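Local coordinates for bartonella effector protein (Bep) substrate of VirB T4SS (Bartonella clarridgeiae, PDB 4YK2) that is a substrate of the VirB type IV secretion system and contains this BID domain, which probably carries the signal for delivery into host cells, at residues 35-40 against 110-115; 59-62 against 67-70; 45-50 against 103-108; 61-66 against 118-123. All coordinates share one frame; numbering follows the deposited sequence.

Overall arrangement
All four contacts are partly buried, and no direct hydrogen bond crosses any. Interactions 1 and 3 join helix 21-49 to helix 106-123 at successive levels. Interaction 4 brings the end of helix 56-64 to the far end of helix 106-123, about 22 Å from interaction 3 (centre to centre). Interaction 2 closes the turn from helix 56-64 into helix 69-78, shares Q61 and I62 with interaction 4 and touches interaction 1. Interaction 1 is nearest the chain's centre, yet its edge is polar and water-bridged. Interaction 3 sets an asparagine and an isoleucine against aliphatic side chains. Interaction 2 sets an amide on an aromatic ring; interaction 4 packs a valine on a proline and a histidine.

Interaction 1: 35-40 against 110-115; sequences QEQEKE and VEAIHK
Q37 of helix 21-49 reaches over to A112 and K115 of helix 106-123. The Q37 and A112 CA atoms lie 5.9 Å apart, the nearest pair of CA atoms across the two segments. The Q37 chain leaves with CG beside its backbone N and bends at chi2 (-49°). This folds the amide against the other helix. Q37 CD rests 3.6 Å from K115 CB, and the two side chains cross at a slant. Q37 OE1 lies 3.6 Å from A112 CB. It is also near A112 O, but both are acceptors and no bond forms. The other end of the amide is bridged by water: Q37 NE2 donates to a water molecule at 2.9 Å, and K115 NZ donates to the same water at 3.2 Å. K115 is extended beyond CG, and this carries its amine out to that water. One turn further on, E40 adds a looser apolar touch, with its CG 4.3 Å from A112 CB. The E40 carboxylate is taken up by a salt bridge to R43 on its own helix. A112 is buried and also meets I41 of helix 21-49. The axes of the two segments approach to 9.0 Å and run nearly antiparallel, at 157°. This is packing between two long helices of the four-helix bundle that forms the BID domain.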
loop_
_atom_site.group_PDB
_atom_site.type_symbol
_atom_site.label_atom_id
_atom_site.label_comp_id
_atom_site.label_asym_id
_atom_site.label_seq_id
_atom_site.Cartn_x
_atom_site.Cartn_y
_atom_site.Cartn_z
ATOM N N GLN A 35 -0.257 -11.459 3.195
ATOM C CA GLN A 35 -0.808 -11.012 4.460
ATOM C C GLN A 35 0.102 -10.006 5.170
ATOM O O GLN A 35 -0.381 -9.012 5.709
ATOM C CB GLN A 35 -1.083 -12.201 5.359
ATOM C CG GLN A 35 -1.768 -11.854 6.657
ATOM C CD GLN A 35 -1.982 -13.082 7.525
ATOM O OE1 GLN A 35 -3.097 -13.348 7.993
ATOM N NE2 GLN A 35 -0.914 -13.843 7.738
ATOM N N GLU A 36 1.410 -10.248 5.162
ATOM C CA GLU A 36 2.330 -9.310 5.792
ATOM C C GLU A 36 2.337 -7.931 5.111
ATOM O O GLU A 36 2.510 -6.914 5.779
ATOM C CB GLU A 36 3.757 -9.876 5.808
ATOM C CG GLU A 36 3.991 -10.932 6.899
ATOM C CD GLU A 36 3.576 -10.452 8.293
ATOM O OE1 GLU A 36 4.233 -9.529 8.832
ATOM O OE2 GLU A 36 2.591 -10.999 8.850
ATOM N N GLN A 37 2.184 -7.895 3.790
ATOM C CA GLN A 37 2.133 -6.604 3.096
ATOM C C GLN A 37 0.836 -5.875 3.401
ATOM O O GLN A 37 0.840 -4.656 3.584
ATOM C CB GLN A 37 2.299 -6.780 1.588
ATOM C CG GLN A 37 3.711 -7.264 1.209
ATOM C CD GLN A 37 4.795 -6.442 1.873
ATOM O OE1 GLN A 37 4.728 -5.209 1.897
ATOM N NE2 GLN A 37 5.806 -7.115 2.416
ATOM N N GLU A 38 -0.272 -6.614 3.456
ATOM C CA GLU A 38 -1.553 -6.001 3.784
ATOM C C GLU A 38 -1.474 -5.329 5.146
ATOM O O GLU A 38 -1.985 -4.237 5.333
ATOM C CB GLU A 38 -2.688 -7.027 3.780
ATOM C CG GLU A 38 -3.037 -7.579 2.417
ATOM C CD GLU A 38 -4.166 -8.598 2.491
ATOM O OE1 GLU A 38 -4.300 -9.254 3.542
ATOM O OE2 GLU A 38 -4.916 -8.742 1.510
ATOM N N LYS A 39 -0.829 -5.990 6.095
ATOM C CA LYS A 39 -0.668 -5.434 7.430
ATOM C C LYS A 39 0.180 -4.155 7.405
ATOM O O LYS A 39 -0.170 -3.155 8.026
ATOM C CB LYS A 39 -0.033 -6.483 8.352
ATOM C CG LYS A 39 0.156 -6.055 9.804
ATOM C CD LYS A 39 0.817 -7.203 10.598
ATOM C CE LYS A 39 0.858 -6.931 12.099
ATOM N NZ LYS A 39 1.245 -8.147 12.879
ATOM N N GLU A 40 1.307 -4.195 6.705
ATOM C CA GLU A 40 2.171 -3.025 6.632
ATOM C C GLU A 40 1.492 -1.878 5.867
ATOM O O GLU A 40 1.667 -0.708 6.218
ATOM C CB GLU A 40 3.513 -3.386 5.987
ATOM C CG GLU A 40 4.513 -2.233 5.859
ATOM C CD GLU A 40 5.083 -1.757 7.197
ATOM O OE1 GLU A 40 4.593 -2.172 8.265
ATOM O OE2 GLU A 40 6.037 -0.952 7.181
ATOM N N VAL A 110 4.304 3.183 -0.875
ATOM C CA VAL A 110 4.430 2.766 -2.273
ATOM C C VAL A 110 5.183 1.419 -2.395
ATOM O O VAL A 110 4.771 0.528 -3.144
ATOM C CB VAL A 110 5.117 3.881 -3.099
ATOM C CG1 VAL A 110 5.468 3.408 -4.502
ATOM C CG2 VAL A 110 4.219 5.155 -3.132
ATOM N N GLU A 111 6.274 1.261 -1.653
ATOM C CA GLU A 111 7.038 0.014 -1.725
ATOM C C GLU A 111 6.217 -1.172 -1.255
ATOM O O GLU A 111 6.294 -2.253 -1.830
ATOM C CB GLU A 111 8.319 0.100 -0.898
ATOM C CG GLU A 111 9.365 1.009 -1.493
ATOM C CD GLU A 111 10.710 0.874 -0.802
ATOM O OE1 GLU A 111 11.032 -0.238 -0.318
ATOM O OE2 GLU A 111 11.438 1.882 -0.740
ATOM N N ALA A 112 5.422 -0.972 -0.213
ATOM C CA ALA A 112 4.629 -2.069 0.324
ATOM C C ALA A 112 3.544 -2.479 -0.667
ATOM O O ALA A 112 3.221 -3.657 -0.793
ATOM C CB ALA A 112 4.023 -1.686 1.654
ATOM N N ILE A 113 3.005 -1.506 -1.394
ATOM C CA ILE A 113 2.009 -1.794 -2.418
ATOM C C ILE A 113 2.644 -2.559 -3.582
ATOM O O ILE A 113 2.039 -3.489 -4.117
ATOM C CB ILE A 113 1.318 -0.494 -2.889
ATOM C CG1 ILE A 113 0.404 0.037 -1.783
ATOM C CG2 ILE A 113 0.515 -0.729 -4.173
ATOM C CD1 ILE A 113 -0.110 1.463 -2.047
ATOM N N HIS A 114 3.868 -2.197 -3.960
ATOM C CA HIS A 114 4.579 -2.937 -5.009
ATOM C C HIS A 114 4.854 -4.381 -4.564
ATOM O O HIS A 114 4.696 -5.317 -5.353
ATOM C CB HIS A 114 5.897 -2.253 -5.384
ATOM C CG HIS A 114 5.753 -1.167 -6.407
ATOM N ND1 HIS A 114 5.512 -1.422 -7.741
ATOM C CD2 HIS A 114 5.834 0.184 -6.294
ATOM C CE1 HIS A 114 5.433 -0.278 -8.401
ATOM N NE2 HIS A 114 5.632 0.712 -7.546
ATOM N N LYS A 115 5.254 -4.563 -3.308
ATOM C CA LYS A 115 5.482 -5.915 -2.772
ATOM C C LYS A 115 4.197 -6.738 -2.731
ATOM O O LYS A 115 4.198 -7.915 -3.080
ATOM C CB LYS A 115 6.098 -5.848 -1.379
ATOM C CG LYS A 115 7.550 -5.405 -1.379
ATOM C CD LYS A 115 8.142 -5.453 0.015
ATOM C CE LYS A 115 9.557 -4.877 0.009
ATOM N NZ LYS A 115 10.017 -4.510 1.376
HETATM O O HOH W 1 8.480 -6.483 3.394
#

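Interaction 2: 59-62 against 67-70; sequences LSQI and SFTK
Q61 and I62 of helix 56-64 face F68 and T69 across the short turn that links helix 56-64 to helix 69-78 in the BID helical bundle. The nearest CA atoms across the two segments are those of I62 and F68, 5.7 Å apart. One kind of contact is amide on ring. The Q61 chain is extended, with CG anti to the backbone N (chi1 175°), and this brings its amide over one face of the F68 ring. The amide plane is steeply inclined to the ring, at 73°. Q61 NE2 sits 3.3 Å above the ring plane, displaced toward the rim. Lower on the chain, Q61 CG lies 3.7 Å from F68 CD2. The second kind is a hydroxyl, that of T69, against CG2 and CG1 of I62. Both residues are buried, and their side chains cross at about a right angle. Both also touch A117 of helix 106-123. Two hydrogen bonds lie within the turn: S67 OG with N65 OD1, and T69 OG1 with P66 O. S67 OG is also weakly hydrogen-bonded to a sulfate, probably from the crystallisation liquor. T69 OG1 lies 3.3 Å from the I62 CG2 methyl and 3.7 Å from I62 CG1.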
loop_
_atom_site.group_PDB
_atom_site.type_symbol
_atom_site.label_atom_id
_atom_site.label_comp_id
_atom_site.label_asym_id
_atom_site.label_seq_id
_atom_site.Cartn_x
_atom_site.Cartn_y
_atom_site.Cartn_z
ATOM N N LEU A 59 -6.454 -1.315 -3.494
ATOM C CA LEU A 59 -5.853 -2.618 -3.183
ATOM C C LEU A 59 -6.625 -3.764 -3.838
ATOM O O LEU A 59 -6.032 -4.697 -4.386
ATOM C CB LEU A 59 -5.785 -2.829 -1.665
ATOM C CG LEU A 59 -4.858 -1.805 -1.006
ATOM C CD1 LEU A 59 -4.975 -1.789 0.514
ATOM C CD2 LEU A 59 -3.412 -2.065 -1.448
ATOM N N SER A 60 -7.951 -3.690 -3.796
ATOM C CA SER A 60 -8.768 -4.738 -4.399
ATOM C C SER A 60 -8.679 -4.687 -5.929
ATOM O O SER A 60 -8.762 -5.720 -6.611
ATOM C CB SER A 60 -10.216 -4.613 -3.931
ATOM O OG SER A 60 -10.354 -5.093 -2.597
ATOM N N GLN A 61 -8.496 -3.483 -6.459
ATOM C CA GLN A 61 -8.318 -3.278 -7.895
ATOM C C GLN A 61 -7.008 -3.927 -8.350
ATOM O O GLN A 61 -6.943 -4.608 -9.379
ATOM C CB GLN A 61 -8.311 -1.773 -8.213
ATOM C CG GLN A 61 -8.014 -1.419 -9.681
ATOM C CD GLN A 61 -8.069 0.092 -9.917
ATOM O OE1 GLN A 61 -8.463 0.844 -9.034
ATOM N NE2 GLN A 61 -7.660 0.534 -11.098
ATOM N N ILE A 62 -5.958 -3.688 -7.572
ATOM C CA ILE A 62 -4.650 -4.269 -7.836
ATOM C C ILE A 62 -4.737 -5.777 -7.668
ATOM O O ILE A 62 -4.200 -6.534 -8.479
ATOM C CB ILE A 62 -3.566 -3.658 -6.920
ATOM C CG1 ILE A 62 -3.223 -2.243 -7.393
ATOM C CG2 ILE A 62 -2.306 -4.515 -6.914
ATOM C CD1 ILE A 62 -2.402 -1.447 -6.399
ATOM N N SER A 67 -1.621 -5.300 -12.915
ATOM C CA SER A 67 -1.047 -4.359 -13.878
ATOM C C SER A 67 -1.460 -2.899 -13.588
ATOM O O SER A 67 -0.859 -1.968 -14.129
ATOM C CB SER A 67 -1.426 -4.747 -15.316
ATOM O OG SER A 67 -2.793 -4.504 -15.590
ATOM N N PHE A 68 -2.459 -2.687 -12.729
ATOM C CA PHE A 68 -2.854 -1.317 -12.343
ATOM C C PHE A 68 -1.892 -0.675 -11.326
ATOM O O PHE A 68 -2.004 0.518 -11.029
ATOM C CB PHE A 68 -4.275 -1.286 -11.745
ATOM C CG PHE A 68 -5.378 -1.303 -12.771
ATOM C CD1 PHE A 68 -5.515 -0.271 -13.683
ATOM C CD2 PHE A 68 -6.293 -2.346 -12.804
ATOM C CE1 PHE A 68 -6.534 -0.286 -14.632
ATOM C CE2 PHE A 68 -7.319 -2.364 -13.744
ATOM C CZ PHE A 68 -7.438 -1.330 -14.655
ATOM N N THR A 69 -0.959 -1.464 -10.798
ATOM C CA THR A 69 -0.051 -1.016 -9.741
ATOM C C THR A 69 0.788 0.197 -10.145
ATOM O O THR A 69 0.994 1.115 -9.347
ATOM C CB THR A 69 0.892 -2.161 -9.302
ATOM O OG1 THR A 69 0.108 -3.231 -8.756
ATOM C CG2 THR A 69 1.885 -1.682 -8.244
ATOM N N LYS A 70 1.250 0.223 -11.388
ATOM C CA LYS A 70 2.087 1.325 -11.834
ATOM C C LYS A 70 1.330 2.666 -11.786
ATOM O O LYS A 70 1.859 3.675 -11.303
ATOM C CB LYS A 70 2.614 1.056 -13.246
ATOM C CG LYS A 70 3.608 2.114 -13.737
ATOM C CD LYS A 70 4.007 1.892 -15.188
ATOM C CE LYS A 70 5.132 2.828 -15.591
ATOM N NZ LYS A 70 5.775 2.405 -16.869
#

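Interaction 3: 45-50 against 103-108; sequences SQIVFG and EKNISK
N105 lies against I47 and V48 near the end of helix 21-49. N105 CA is 6.3 Å from V48 CA. N105 CB meets two methyl groups: V48 CG2 at 4.0 Å and I47 CG2 at 4.1 Å. The next atom, N105 CG, is 3.9 Å from I47 CG2. At the tip, N105 ND2 comes to 3.6 Å from the same methyl, I47 CG2. The I47 branch that touches is the one anti to its backbone N. N105 ND2 is hydrogen-bonded to Q101 O, in helix 97-103. N105 lies in a type I turn from E103 to I106, which redirects the chain from helix 97-103 into helix 106-123. The contact therefore joins the start of that last helix to the end of the first, within the BID bundle. Beside the amide the packing is aliphatic: V48 CG1 and I106 CG1 are 3.9 Å apart, and these side chains cross at about a right angle. V48 CG1 also lies 3.6 Å above the plane of the F49 ring, over its centre. V48 is buried and meets L86 and L109, and its backbone is hydrogen-bonded to that of A87. Helix 21-49 ends just beyond, where G50 takes a positive phi of 79°.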
loop_
_atom_site.group_PDB
_atom_site.type_symbol
_atom_site.label_atom_id
_atom_site.label_comp_id
_atom_site.label_asym_id
_atom_site.label_seq_id
_atom_site.Cartn_x
_atom_site.Cartn_y
_atom_site.Cartn_z
ATOM N N SER A 45 -0.786 3.341 5.943
ATOM C CA SER A 45 -1.936 4.154 5.509
ATOM C C SER A 45 -2.502 4.975 6.671
ATOM O O SER A 45 -2.966 6.109 6.491
ATOM C CB SER A 45 -3.043 3.271 4.904
ATOM O OG SER A 45 -2.640 2.701 3.654
ATOM N N GLN A 46 -2.479 4.384 7.858
ATOM C CA GLN A 46 -2.838 5.102 9.074
ATOM C C GLN A 46 -1.948 6.339 9.240
ATOM O O GLN A 46 -2.441 7.430 9.568
ATOM C CB GLN A 46 -2.734 4.179 10.294
ATOM C CG GLN A 46 -2.836 4.892 11.654
ATOM C CD GLN A 46 -4.148 5.639 11.844
ATOM O OE1 GLN A 46 -5.191 5.243 11.313
ATOM N NE2 GLN A 46 -4.103 6.727 12.614
ATOM N N ILE A 47 -0.650 6.182 8.993
ATOM C CA ILE A 47 0.290 7.298 9.141
ATOM C C ILE A 47 0.113 8.348 8.045
ATOM O O ILE A 47 0.113 9.555 8.312
ATOM C CB ILE A 47 1.753 6.798 9.159
ATOM C CG1 ILE A 47 1.987 5.846 10.341
ATOM C CG2 ILE A 47 2.701 7.984 9.233
ATOM C CD1 ILE A 47 3.326 5.085 10.286
ATOM N N VAL A 48 -0.023 7.892 6.805
ATOM C CA VAL A 48 -0.115 8.801 5.667
ATOM C C VAL A 48 -1.475 9.523 5.623
ATOM O O VAL A 48 -1.531 10.730 5.404
ATOM C CB VAL A 48 0.147 8.043 4.341
ATOM C CG1 VAL A 48 -0.143 8.939 3.143
ATOM C CG2 VAL A 48 1.577 7.522 4.295
ATOM N N PHE A 49 -2.561 8.782 5.843
ATOM C CA PHE A 49 -3.909 9.309 5.626
ATOM C C PHE A 49 -4.762 9.384 6.884
ATOM O O PHE A 49 -5.826 9.999 6.870
ATOM C CB PHE A 49 -4.661 8.457 4.591
ATOM C CG PHE A 49 -4.072 8.512 3.208
ATOM C CD1 PHE A 49 -4.087 9.695 2.478
ATOM C CD2 PHE A 49 -3.529 7.373 2.625
ATOM C CE1 PHE A 49 -3.564 9.755 1.196
ATOM C CE2 PHE A 49 -2.993 7.417 1.336
ATOM C CZ PHE A 49 -3.009 8.612 0.617
ATOM N N GLY A 50 -4.327 8.751 7.968
ATOM C CA GLY A 50 -5.154 8.726 9.165
ATOM C C GLY A 50 -6.268 7.701 9.061
ATOM O O GLY A 50 -7.184 7.703 9.870
ATOM N N GLU A 103 4.087 12.573 5.146
ATOM C CA GLU A 103 4.852 12.713 3.910
ATOM C C GLU A 103 6.059 11.779 3.878
ATOM O O GLU A 103 6.358 11.192 2.841
ATOM C CB GLU A 103 5.299 14.169 3.710
ATOM C CG GLU A 103 4.138 15.085 3.319
ATOM C CD GLU A 103 4.564 16.517 3.008
ATOM O OE1 GLU A 103 5.730 16.882 3.273
ATOM O OE2 GLU A 103 3.718 17.277 2.501
ATOM N N LYS A 104 6.732 11.624 5.015
ATOM C CA LYS A 104 7.944 10.809 5.070
ATOM C C LYS A 104 7.653 9.317 5.020
ATOM O O LYS A 104 8.575 8.509 4.987
ATOM C CB LYS A 104 8.750 11.120 6.330
ATOM C CG LYS A 104 9.457 12.461 6.288
ATOM C CD LYS A 104 10.034 12.813 7.655
ATOM C CE LYS A 104 10.477 14.268 7.712
ATOM N NZ LYS A 104 11.009 14.634 9.055
ATOM N N ASN A 105 6.381 8.941 4.993
ATOM C CA ASN A 105 6.054 7.524 4.926
ATOM C C ASN A 105 5.421 7.117 3.606
ATOM O O ASN A 105 5.126 5.947 3.395
ATOM C CB ASN A 105 5.150 7.146 6.099
ATOM C CG ASN A 105 5.948 6.869 7.356
ATOM O OD1 ASN A 105 6.441 5.766 7.543
ATOM N ND2 ASN A 105 6.115 7.883 8.198
ATOM N N ILE A 106 5.230 8.081 2.710
ATOM C CA ILE A 106 4.662 7.786 1.404
ATOM C C ILE A 106 5.562 6.820 0.608
ATOM O O ILE A 106 5.074 5.843 0.028
ATOM C CB ILE A 106 4.390 9.096 0.646
ATOM C CG1 ILE A 106 3.141 9.765 1.248
ATOM C CG2 ILE A 106 4.206 8.849 -0.834
ATOM C CD1 ILE A 106 2.833 11.123 0.687
ATOM N N SER A 107 6.869 7.078 0.595
ATOM C CA SER A 107 7.805 6.191 -0.097
ATOM C C SER A 107 7.646 4.717 0.342
ATOM O O SER A 107 7.543 3.819 -0.497
ATOM C CB SER A 107 9.244 6.667 0.135
ATOM O OG SER A 107 10.163 5.882 -0.597
ATOM N N LYS A 108 7.589 4.473 1.650
ATOM C CA LYS A 108 7.483 3.095 2.123
ATOM C C LYS A 108 6.091 2.517 1.848
ATOM O O LYS A 108 5.963 1.314 1.619
ATOM C CB LYS A 108 7.831 3.004 3.613
ATOM C CG LYS A 108 9.348 3.023 3.908
ATOM C CD LYS A 108 10.035 1.700 3.545
ATOM C CE LYS A 108 11.509 1.687 3.961
ATOM N NZ LYS A 108 12.104 0.323 3.885
#

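Interaction 4: 61-66 against 118-123; sequences QIHENP and DAVENS
At the C-terminal end of helix 56-64 in the BID bundle, H63 and P66 pack on V120 and E121 of helix 106-123. V120 is buried and meets both partners. Its CG1, anti to the backbone N, lies 3.6 Å from H63 O and 4.0 Å from P66 CG. The other methyl, V120 CG2, is 4.0 Å from H63 CD2 and comes to the imidazole obliquely. The proline ring and the valine side chain meet at about a right angle. E121 leaves its helix with CG anti to the backbone N and then bends at chi2 (94°). This turns its carboxylate toward the proline, and E121 OE2 lies 3.6 Å from P66 CB. The last turn of helix 106-123 has a bond of its own: S123 OG donates to V120 O at 2.7 Å, and the donor sits 22° off the carbonyl plane. N65 is the residue at which helix 56-64 breaks off, and P66 follows in the turn, where it also touches M124. H63 meets Y116, one turn back from V120. On the neighbouring sides, I62 packs on I113 and A117 of helix 106-123 and on I72 of helix 69-78, while A119 packs on S33 and I34 of helix 21-49.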
loop_
_atom_site.group_PDB
_atom_site.type_symbol
_atom_site.label_atom_id
_atom_site.label_comp_id
_atom_site.label_asym_id
_atom_site.label_seq_id
_atom_site.Cartn_x
_atom_site.Cartn_y
_atom_site.Cartn_z
ATOM N N GLN A 61 -8.496 -3.483 -6.459
ATOM C CA GLN A 61 -8.318 -3.278 -7.895
ATOM C C GLN A 61 -7.008 -3.927 -8.350
ATOM O O GLN A 61 -6.943 -4.608 -9.379
ATOM C CB GLN A 61 -8.311 -1.773 -8.213
ATOM C CG GLN A 61 -8.014 -1.419 -9.681
ATOM C CD GLN A 61 -8.069 0.092 -9.917
ATOM O OE1 GLN A 61 -8.463 0.844 -9.034
ATOM N NE2 GLN A 61 -7.660 0.534 -11.098
ATOM N N ILE A 62 -5.958 -3.688 -7.572
ATOM C CA ILE A 62 -4.650 -4.269 -7.836
ATOM C C ILE A 62 -4.737 -5.777 -7.668
ATOM O O ILE A 62 -4.200 -6.534 -8.479
ATOM C CB ILE A 62 -3.566 -3.658 -6.920
ATOM C CG1 ILE A 62 -3.223 -2.243 -7.393
ATOM C CG2 ILE A 62 -2.306 -4.515 -6.914
ATOM C CD1 ILE A 62 -2.402 -1.447 -6.399
ATOM N N HIS A 63 -5.427 -6.219 -6.626
ATOM C CA HIS A 63 -5.570 -7.656 -6.401
ATOM C C HIS A 63 -6.180 -8.343 -7.623
ATOM O O HIS A 63 -5.740 -9.417 -8.038
ATOM C CB HIS A 63 -6.427 -7.932 -5.171
ATOM C CG HIS A 63 -6.502 -9.387 -4.814
ATOM N ND1 HIS A 63 -7.461 -10.231 -5.332
ATOM C CD2 HIS A 63 -5.722 -10.146 -4.012
ATOM C CE1 HIS A 63 -7.277 -11.447 -4.850
ATOM N NE2 HIS A 63 -6.225 -11.427 -4.051
ATOM N N GLU A 64 -7.190 -7.705 -8.195
ATOM C CA GLU A 64 -7.887 -8.227 -9.365
ATOM C C GLU A 64 -7.032 -8.133 -10.625
ATOM O O GLU A 64 -7.020 -9.036 -11.460
ATOM C CB GLU A 64 -9.198 -7.461 -9.561
ATOM C CG GLU A 64 -9.671 -7.376 -11.000
ATOM C CD GLU A 64 -10.420 -8.602 -11.442
ATOM O OE1 GLU A 64 -10.565 -9.537 -10.624
ATOM O OE2 GLU A 64 -10.867 -8.625 -12.611
ATOM N N ASN A 65 -6.326 -7.020 -10.766
ATOM C CA ASN A 65 -5.454 -6.831 -11.907
ATOM C C ASN A 65 -4.205 -6.074 -11.491
ATOM O O ASN A 65 -4.204 -4.850 -11.483
ATOM C CB ASN A 65 -6.180 -6.082 -13.027
ATOM C CG ASN A 65 -5.368 -6.045 -14.309
ATOM O OD1 ASN A 65 -4.252 -6.572 -14.362
ATOM N ND2 ASN A 65 -5.923 -5.438 -15.355
ATOM N N PRO A 66 -3.130 -6.805 -11.154
ATOM C CA PRO A 66 -1.923 -6.151 -10.642
ATOM C C PRO A 66 -1.230 -5.244 -11.648
ATOM O O PRO A 66 -0.348 -4.471 -11.261
ATOM C CB PRO A 66 -1.024 -7.337 -10.259
ATOM C CG PRO A 66 -1.973 -8.446 -10.006
ATOM C CD PRO A 66 -3.034 -8.269 -11.048
ATOM N N ASP A 118 3.401 -7.738 -6.300
ATOM C CA ASP A 118 4.308 -8.801 -6.724
ATOM C C ASP A 118 3.891 -10.143 -6.146
ATOM O O ASP A 118 3.957 -11.166 -6.827
ATOM C CB ASP A 118 5.750 -8.504 -6.299
ATOM C CG ASP A 118 6.400 -7.409 -7.132
ATOM O OD1 ASP A 118 5.811 -6.998 -8.151
ATOM O OD2 ASP A 118 7.513 -6.971 -6.768
ATOM N N ALA A 119 3.475 -10.138 -4.881
ATOM C CA ALA A 119 3.089 -11.372 -4.207
ATOM C C ALA A 119 1.795 -11.906 -4.803
ATOM O O ALA A 119 1.651 -13.109 -5.009
ATOM C CB ALA A 119 2.941 -11.147 -2.714
ATOM N N VAL A 120 0.858 -11.009 -5.092
ATOM C CA VAL A 120 -0.388 -11.396 -5.740
ATOM C C VAL A 120 -0.100 -11.945 -7.138
ATOM O O VAL A 120 -0.609 -12.998 -7.525
ATOM C CB VAL A 120 -1.376 -10.215 -5.813
ATOM C CG1 VAL A 120 -2.595 -10.600 -6.643
ATOM C CG2 VAL A 120 -1.795 -9.771 -4.411
ATOM N N GLU A 121 0.715 -11.217 -7.892
ATOM C CA GLU A 121 1.084 -11.609 -9.247
ATOM C C GLU A 121 1.765 -12.976 -9.263
ATOM O O GLU A 121 1.575 -13.765 -10.187
ATOM C CB GLU A 121 2.009 -10.558 -9.869
ATOM C CG GLU A 121 2.410 -10.833 -11.301
ATOM C CD GLU A 121 1.501 -10.150 -12.299
ATOM O OE1 GLU A 121 0.789 -10.856 -13.043
ATOM O OE2 GLU A 121 1.508 -8.904 -12.344
ATOM N N ASN A 122 2.553 -13.256 -8.233
ATOM C CA ASN A 122 3.267 -14.524 -8.168
ATOM C C ASN A 122 2.328 -15.668 -7.803
ATOM O O ASN A 122 2.496 -16.789 -8.280
ATOM C CB ASN A 122 4.419 -14.454 -7.161
ATOM C CG ASN A 122 5.031 -15.823 -6.885
ATOM O OD1 ASN A 122 5.861 -16.314 -7.657
ATOM N ND2 ASN A 122 4.612 -16.452 -5.790
ATOM N N SER A 123 1.343 -15.388 -6.959
ATOM C CA SER A 123 0.418 -16.420 -6.509
ATOM C C SER A 123 -0.471 -16.898 -7.650
ATOM O O SER A 123 -0.973 -18.019 -7.620
ATOM C CB SER A 123 -0.446 -15.909 -5.361
ATOM O OG SER A 123 -1.347 -14.914 -5.818
#